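PDB 4XRI: putative uncharacterized protein from Chaetomium thermophilum, which is an importin-beta (karyopherin-95), a flexible HEAT-repeat transport receptor that carries protein cargo into the nucleus and probably binds a small GTPase. Local coordinates for residues 275-278 with 279-283; 283-286 with 287-291; 772-775 with 776-780; 824-828 with 829-833. The protein carries 2 engineered substitutions. All coordinates share one frame; numbering follows the deposited sequence.

Four short-range contacts sample how an all-helical solenoid begins, continues and ends its helices. Interactions 1 and 2 share D283 and touch: the first is the fraying end of helix 265-280, the second the capped start of helix 285-310, so together they make one hairpin turn. Both are partly buried. Interactions 3 and 4 lie on the opposite side of the chain's centre, their own centres about 15 Å apart; 772-780 is a buried helical segment, whereas 824-833 is a surface connector. The chemistry follows position: weakening backbone bonds in interaction 1, a carboxylate cap in 2, regular helix bonds with apolar flanks in 3, and a weak amide bond beside a tyrosine ring in 4.

Interaction 1. Residues 275-278 with 279-283; sequences LTIL and GMKSD
The C-terminal turn of helix 265-280, where L275 to L278 offer their carbonyls to G279, M280 and K281, illustrates how an alpha-helix runs out before a turn. The amide of G279 donates to L275 O (N to O 2.9 Å), and M280 N donates to T276 O at 2.9 Å, both regular i to i+4 bonds. At K281, the first residue to leave helical backbone angles, this order fades: K281 N lies 3.4 Å from I277 O and 3.2 Å from L278 O, and both bonds are weak and bent. One step on, S282 N reaches back three residues to G279 O at 3.2 Å.

The side chains follow the same backward slant. M280 sets CG opposite its own carbonyl carbon (chi1 -70°), which brings that methylene to 3.2 Å from T276 O; the chain runs on extended to SD, and the bend at chi3 turns only the terminal methyl CE. This side chain packs on A291 and W295 of helix 285-310 and on V335 and L336 of helix 324-340. K281 uses its CG likewise, 3.3 Å from I277 O, while its CD passes CG2 of I277 at 4.3 Å. Polar ends are tied locally too, T276 OG1 to L272 O and F273 O, and S282 OG to D284 N. G279 has no side chain, and the methyl of A291 packs directly on its backbone. A frayed last turn with a glycine facing the next helix is typical of the end of a first helix leading into the turn of an antiparallel helix pair in a HEAT-repeat solenoid.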
# COMPACT_ATOMS: atom_id res chain seq x y z
N LEU A 275 -3.73 -3.44 -33.09
CA LEU A 275 -3.69 -2.01 -32.76
C LEU A 275 -2.66 -1.70 -31.69
O LEU A 275 -1.89 -0.74 -31.82
CB LEU A 275 -5.06 -1.53 -32.29
CG LEU A 275 -6.14 -1.38 -33.36
CD1 LEU A 275 -7.45 -0.94 -32.72
CD2 LEU A 275 -5.70 -0.39 -34.42
N THR A 276 -2.64 -2.50 -30.63
CA THR A 276 -1.73 -2.26 -29.52
C THR A 276 -0.29 -2.64 -29.88
O THR A 276 0.65 -2.05 -29.36
CB THR A 276 -2.16 -3.04 -28.26
OG1 THR A 276 -2.27 -4.43 -28.57
CG2 THR A 276 -3.52 -2.53 -27.78
N ILE A 277 -0.14 -3.61 -30.77
CA ILE A 277 1.18 -3.96 -31.30
C ILE A 277 1.76 -2.76 -32.04
O ILE A 277 2.92 -2.38 -31.84
CB ILE A 277 1.11 -5.17 -32.25
CG1 ILE A 277 0.97 -6.46 -31.44
CG2 ILE A 277 2.35 -5.24 -33.13
CD1 ILE A 277 0.63 -7.67 -32.29
N LEU A 278 0.94 -2.16 -32.90
CA LEU A 278 1.32 -0.95 -33.63
C LEU A 278 1.61 0.19 -32.66
O LEU A 278 2.56 0.95 -32.85
CB LEU A 278 0.22 -0.54 -34.61
CG LEU A 278 -0.11 -1.46 -35.79
CD1 LEU A 278 -1.21 -0.85 -36.64
CD2 LEU A 278 1.14 -1.72 -36.62
N GLY A 279 0.79 0.30 -31.62
CA GLY A 279 0.94 1.36 -30.64
C GLY A 279 2.25 1.29 -29.88
O GLY A 279 2.89 2.31 -29.62
N MET A 280 2.65 0.07 -29.51
CA MET A 280 3.88 -0.14 -28.76
C MET A 280 5.12 0.22 -29.58
O MET A 280 6.16 0.59 -29.03
CB MET A 280 3.98 -1.59 -28.29
CG MET A 280 2.98 -1.96 -27.21
SD MET A 280 3.16 -3.67 -26.67
CE MET A 280 4.87 -3.66 -26.13
N LYS A 281 5.00 0.11 -30.90
CA LYS A 281 6.12 0.36 -31.79
C LYS A 281 6.11 1.78 -32.35
O LYS A 281 6.88 2.11 -33.25
CB LYS A 281 6.12 -0.66 -32.94
CG LYS A 281 6.15 -2.10 -32.48
CD LYS A 281 6.07 -3.06 -33.65
CE LYS A 281 7.28 -2.93 -34.55
NZ LYS A 281 8.53 -3.37 -33.87
N SER A 282 5.24 2.62 -31.80
CA SER A 282 5.08 3.99 -32.28
C SER A 282 6.32 4.84 -32.03
O SER A 282 7.06 4.63 -31.07
CB SER A 282 3.87 4.64 -31.62
OG SER A 282 3.78 6.01 -31.96
N ASP A 283 6.53 5.82 -32.90
CA ASP A 283 7.64 6.75 -32.76
C ASP A 283 7.37 7.77 -31.66
O ASP A 283 8.28 8.41 -31.15
CB ASP A 283 7.92 7.46 -34.09
CG ASP A 283 8.36 6.50 -35.18
OD1 ASP A 283 9.01 5.49 -34.85
OD2 ASP A 283 8.06 6.76 -36.36

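Interaction 2. Residues 283-286 with 287-291; sequences DDED and VAKLA
The flat carboxylate of D284 meets V287 in two ways: V287 N approaches OD1 on the anti side, 17° out of the carboxylate plane, while V287 CG1 stands well off that plane, the two side chains crossing at about a right angle. The other oxygen, OD2, is taken by S243 OG. D284 is the N-cap of helix 285-310. With CG swung opposite the backbone N (chi1 -176°), OD1 turns forward over the first turn, accepting from V287 N at 3.2 Å and, more weakly, from D286 N at 2.9 Å. The near-eclipsed chi1 of V287 makes the very close approach of its CG1 doubtful in detail.

Behind the cap the helix settles into i to i+4 bonds: A288 N to D284 O at 3.1 Å, then K289 N to E285 O at 2.9 Å. One turn apart, the extended chains of E285 and K289 touch through carbon, E285 CG to K289 CE at 3.8 Å. Their charged ends stay 4.5 Å apart, OE2 to NZ, beyond a salt bridge; NZ bonds instead to Y352 O, and OE2 accepts from I354 N. L290 places CG 3.4 Å from D286 O.

Chemically, D284 gives the D286 and V287 amides of the first turn a side-chain acceptor, weakly in the case of D286, and its negative charge at the positive end of the helix dipole would probably favour the ionised form.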
# COMPACT_ATOMS: atom_id res chain seq x y z
N ASP A 283 6.53 5.82 -32.90
CA ASP A 283 7.64 6.75 -32.76
C ASP A 283 7.37 7.77 -31.66
O ASP A 283 8.28 8.41 -31.15
CB ASP A 283 7.92 7.46 -34.09
CG ASP A 283 8.36 6.50 -35.18
OD1 ASP A 283 9.01 5.49 -34.85
OD2 ASP A 283 8.06 6.76 -36.36
N ASP A 284 6.09 7.92 -31.32
CA ASP A 284 5.69 8.80 -30.23
C ASP A 284 5.75 8.04 -28.92
O ASP A 284 5.02 7.07 -28.72
CB ASP A 284 4.28 9.35 -30.48
CG ASP A 284 3.85 10.35 -29.43
OD1 ASP A 284 3.52 9.93 -28.30
OD2 ASP A 284 3.82 11.56 -29.73
N GLU A 285 6.62 8.49 -28.01
CA GLU A 285 6.85 7.76 -26.77
C GLU A 285 5.61 7.68 -25.89
O GLU A 285 5.42 6.71 -25.16
CB GLU A 285 8.00 8.41 -25.98
CG GLU A 285 8.33 7.69 -24.68
CD GLU A 285 9.72 8.01 -24.16
OE1 GLU A 285 10.46 8.73 -24.86
OE2 GLU A 285 10.07 7.53 -23.07
N ASP A 286 4.75 8.69 -25.98
CA ASP A 286 3.57 8.74 -25.12
C ASP A 286 2.51 7.70 -25.48
O ASP A 286 1.89 7.11 -24.59
CB ASP A 286 2.95 10.14 -25.15
CG ASP A 286 3.81 11.18 -24.45
OD1 ASP A 286 3.98 11.06 -23.22
OD2 ASP A 286 4.32 12.10 -25.12
N VAL A 287 2.29 7.46 -26.77
CA VAL A 287 1.31 6.44 -27.16
C VAL A 287 1.95 5.06 -27.01
O VAL A 287 1.25 4.08 -26.75
CB VAL A 287 0.79 6.63 -28.61
CG1 VAL A 287 1.26 7.95 -29.18
CG2 VAL A 287 1.20 5.47 -29.51
N ALA A 288 3.27 5.01 -27.15
CA ALA A 288 4.00 3.77 -26.93
C ALA A 288 3.85 3.34 -25.47
O ALA A 288 3.62 2.17 -25.18
CB ALA A 288 5.47 3.94 -27.28
N LYS A 289 3.97 4.31 -24.57
CA LYS A 289 3.77 4.08 -23.14
C LYS A 289 2.38 3.53 -22.84
O LYS A 289 2.22 2.60 -22.05
CB LYS A 289 3.97 5.37 -22.34
CG LYS A 289 5.41 5.80 -22.14
CD LYS A 289 5.45 7.03 -21.24
CE LYS A 289 6.83 7.63 -21.17
NZ LYS A 289 6.83 8.83 -20.29
N LEU A 290 1.38 4.13 -23.47
CA LEU A 290 -0.01 3.76 -23.25
C LEU A 290 -0.33 2.36 -23.78
O LEU A 290 -1.13 1.62 -23.19
CB LEU A 290 -0.94 4.78 -23.90
CG LEU A 290 -1.00 6.13 -23.18
CD1 LEU A 290 -1.68 7.18 -24.03
CD2 LEU A 290 -1.74 5.96 -21.86
N ALA A 291 0.31 2.01 -24.89
CA ALA A 291 0.11 0.70 -25.50
C ALA A 291 0.78 -0.39 -24.67
O ALA A 291 0.27 -1.49 -24.55
CB ALA A 291 0.62 0.70 -26.93

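Interaction 3. Residues 772-775 with 776-780; sequences GGII and GAMKT
G776 O takes two donors from T780, the backbone N at 3.1 Å and the hydroxyl OG1 at 3.0 Å, while G776 itself donates its N to G772 O one turn earlier. This is the alpha-helical ladder of helix 754-780 in a HEAT-repeat solenoid, with a threonine hydroxyl folded back (chi1 60°) to double one of its rungs. The other rungs are regular. M778 N meets I774 O at 2.9 Å with an N-H...O angle of 157°, and K779 N reaches I775 O, also at 2.9 Å.

Side chains flank this ladder in separate directions. M778 lays its CG 3.3 Å from I774 O and 4.2 Å from I774 CG2; the bend at chi2 (-63°) turns SD off the line of CB and CG, and the side chain packs on F729, K783 and V786. I774 continues the same apolar surface, meeting F729 as well. It packs chiefly on L733, V736 and L740 of helix 730-743, and I775 on V818, D821 and L822 of helix 809-825, and both also touch L787. A777 keeps its CB 3.4 Å from G773 O, against the carbonyls of the preceding turn.

With G772, G773 and G776 contributing backbone alone, I774 and I775 carry the side-chain packing of the first half of this segment. On the side of helix 809-825, I775 CG2 lies 3.7 Å from A825 CB.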
# COMPACT_ATOMS: atom_id res chain seq x y z
N GLY A 772 -9.60 -14.38 26.79
CA GLY A 772 -8.74 -15.52 27.00
C GLY A 772 -7.81 -15.36 28.19
O GLY A 772 -7.69 -16.26 29.01
N GLY A 773 -7.16 -14.21 28.29
CA GLY A 773 -6.28 -13.92 29.41
C GLY A 773 -7.05 -13.78 30.71
O GLY A 773 -6.60 -14.21 31.77
N ILE A 774 -8.23 -13.17 30.62
CA ILE A 774 -9.08 -12.95 31.79
C ILE A 774 -9.61 -14.26 32.36
O ILE A 774 -9.55 -14.49 33.58
CB ILE A 774 -10.26 -12.02 31.45
CG1 ILE A 774 -9.77 -10.60 31.21
CG2 ILE A 774 -11.29 -12.05 32.56
CD1 ILE A 774 -10.83 -9.66 30.65
N ILE A 775 -10.11 -15.13 31.49
CA ILE A 775 -10.61 -16.44 31.91
C ILE A 775 -9.53 -17.23 32.63
O ILE A 775 -9.77 -17.82 33.69
CB ILE A 775 -11.13 -17.27 30.71
CG1 ILE A 775 -12.35 -16.59 30.08
CG2 ILE A 775 -11.49 -18.68 31.14
CD1 ILE A 775 -12.65 -17.07 28.68
N GLY A 776 -8.32 -17.22 32.07
CA GLY A 776 -7.18 -17.87 32.68
C GLY A 776 -6.82 -17.28 34.03
O GLY A 776 -6.47 -18.00 34.96
N ALA A 777 -6.89 -15.96 34.13
CA ALA A 777 -6.56 -15.26 35.37
C ALA A 777 -7.55 -15.60 36.48
O ALA A 777 -7.15 -15.83 37.63
CB ALA A 777 -6.53 -13.75 35.14
N MET A 778 -8.83 -15.66 36.14
CA MET A 778 -9.87 -15.93 37.12
C MET A 778 -9.92 -17.41 37.49
O MET A 778 -10.28 -17.77 38.61
CB MET A 778 -11.23 -15.46 36.60
CG MET A 778 -11.32 -13.96 36.32
SD MET A 778 -11.11 -12.92 37.78
CE MET A 778 -9.37 -12.49 37.67
N LYS A 779 -9.55 -18.27 36.54
CA LYS A 779 -9.51 -19.70 36.80
C LYS A 779 -8.40 -20.05 37.80
O LYS A 779 -8.65 -20.71 38.80
CB LYS A 779 -9.31 -20.48 35.50
CG LYS A 779 -9.35 -21.99 35.68
CD LYS A 779 -8.78 -22.70 34.47
CE LYS A 779 -7.32 -22.33 34.27
NZ LYS A 779 -6.79 -22.83 32.98
N THR A 780 -7.19 -19.58 37.51
CA THR A 780 -6.02 -19.91 38.32
C THR A 780 -6.05 -19.27 39.70
O THR A 780 -5.31 -19.66 40.60
CB THR A 780 -4.72 -19.50 37.61
OG1 THR A 780 -4.73 -18.08 37.37
CG2 THR A 780 -4.57 -20.23 36.29

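Interaction 4. Residues 824-828 with 829-833; sequences DAYPN and GQLAD
Between Y826 and Q830 the backbone leaves helix 809-825 in extended form, then passes through two successive left-handed residues, N828 and G829, before L831 takes the N-cap position of helix 832-835. This is the loop joining helices 809-825 and 832-835 near the C-terminal end of the solenoid, and its side chains fold back across the bend. Q830, the chief of them, runs extended beyond CG and lies alongside P827, pointing the same way, with NE2 4.0 Å from P827 CD. That course takes Q830 CG to 3.2 Å from P827 O and lets NE2 donate weakly to the same oxygen at 3.4 Å, with an N-H...O angle of 141°.

The remaining amide oxygen faces the tyrosine: Q830 OE1 sits at the ring edge, near the ring plane, 3.9 Å from Y826 CD1. The amide and ring planes stand 84° apart, so the two groups meet almost perpendicularly rather than stacking.

On the other flank of the ring comes L831. Its first torsion (chi1 -54°) sets CG opposite its own carbonyl carbon, and CD1 approaches the ring obliquely, beside CD2. L831 also packs on F795 and Q871. Y826 is fixed at its far end, where OH bonds to T784 O, and the Y826 side chain also meets V791 of helix 791-802. The closest contacts of leucine and tyrosine are L831 CG to Y826 CB and L831 CD1 to Y826 CD2, both 3.9 Å.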
# COMPACT_ATOMS: atom_id res chain seq x y z
N ASP A 824 -12.44 -25.46 30.50
CA ASP A 824 -11.56 -25.68 31.64
C ASP A 824 -12.04 -24.92 32.87
O ASP A 824 -12.05 -25.46 33.97
CB ASP A 824 -10.13 -25.25 31.29
CG ASP A 824 -9.23 -26.43 31.00
OD1 ASP A 824 -8.58 -26.43 29.93
OD2 ASP A 824 -9.17 -27.35 31.84
N ALA A 825 -12.44 -23.67 32.67
CA ALA A 825 -12.81 -22.79 33.77
C ALA A 825 -14.10 -23.23 34.45
O ALA A 825 -14.30 -23.00 35.64
CB ALA A 825 -12.95 -21.35 33.28
N TYR A 826 -14.99 -23.85 33.68
CA TYR A 826 -16.23 -24.38 34.23
C TYR A 826 -16.41 -25.84 33.83
O TYR A 826 -17.13 -26.14 32.88
CB TYR A 826 -17.42 -23.54 33.77
CG TYR A 826 -17.30 -22.08 34.16
CD1 TYR A 826 -17.70 -21.64 35.41
CD2 TYR A 826 -16.78 -21.15 33.27
CE1 TYR A 826 -17.59 -20.31 35.77
CE2 TYR A 826 -16.66 -19.82 33.62
CZ TYR A 826 -17.07 -19.41 34.87
OH TYR A 826 -16.95 -18.08 35.21
N PRO A 827 -15.74 -26.74 34.56
CA PRO A 827 -15.78 -28.18 34.28
C PRO A 827 -17.08 -28.80 34.76
O PRO A 827 -18.02 -28.07 35.06
CB PRO A 827 -14.58 -28.72 35.06
CG PRO A 827 -14.49 -27.81 36.23
CD PRO A 827 -14.92 -26.44 35.75
N ASN A 828 -17.11 -30.13 34.85
CA ASN A 828 -18.31 -30.90 35.20
C ASN A 828 -19.61 -30.32 34.64
O ASN A 828 -20.60 -30.19 35.36
CB ASN A 828 -18.43 -31.06 36.73
CG ASN A 828 -17.39 -32.00 37.31
OD1 ASN A 828 -16.85 -32.86 36.60
ND2 ASN A 828 -17.09 -31.84 38.59
N GLY A 829 -19.58 -29.96 33.36
CA GLY A 829 -20.77 -29.60 32.61
C GLY A 829 -21.66 -28.49 33.15
O GLY A 829 -22.87 -28.66 33.28
N GLN A 830 -21.06 -27.35 33.47
CA GLN A 830 -21.84 -26.18 33.86
C GLN A 830 -22.21 -25.38 32.62
O GLN A 830 -23.11 -24.54 32.64
CB GLN A 830 -21.06 -25.31 34.84
CG GLN A 830 -20.34 -26.09 35.92
CD GLN A 830 -19.64 -25.19 36.92
OE1 GLN A 830 -20.13 -24.11 37.24
NE2 GLN A 830 -18.49 -25.64 37.41
N LEU A 831 -21.49 -25.64 31.53
CA LEU A 831 -21.73 -24.97 30.26
C LEU A 831 -22.05 -25.97 29.16
O LEU A 831 -21.98 -25.65 27.98
CB LEU A 831 -20.51 -24.13 29.85
CG LEU A 831 -19.97 -23.10 30.84
CD1 LEU A 831 -18.84 -22.31 30.21
CD2 LEU A 831 -21.08 -22.18 31.33
N ALA A 832 -22.40 -27.19 29.57
CA ALA A 832 -22.71 -28.26 28.62
C ALA A 832 -23.82 -27.85 27.67
O ALA A 832 -23.78 -28.17 26.48
CB ALA A 832 -23.09 -29.53 29.37
N ASP A 833 -24.81 -27.14 28.19
CA ASP A 833 -25.93 -26.64 27.39
C ASP A 833 -25.45 -25.72 26.27
O ASP A 833 -25.81 -25.91 25.10
CB ASP A 833 -26.93 -25.90 28.26
CG ASP A 833 -27.71 -26.82 29.18
OD1 ASP A 833 -27.72 -28.04 28.91
OD2 ASP A 833 -28.30 -26.33 30.16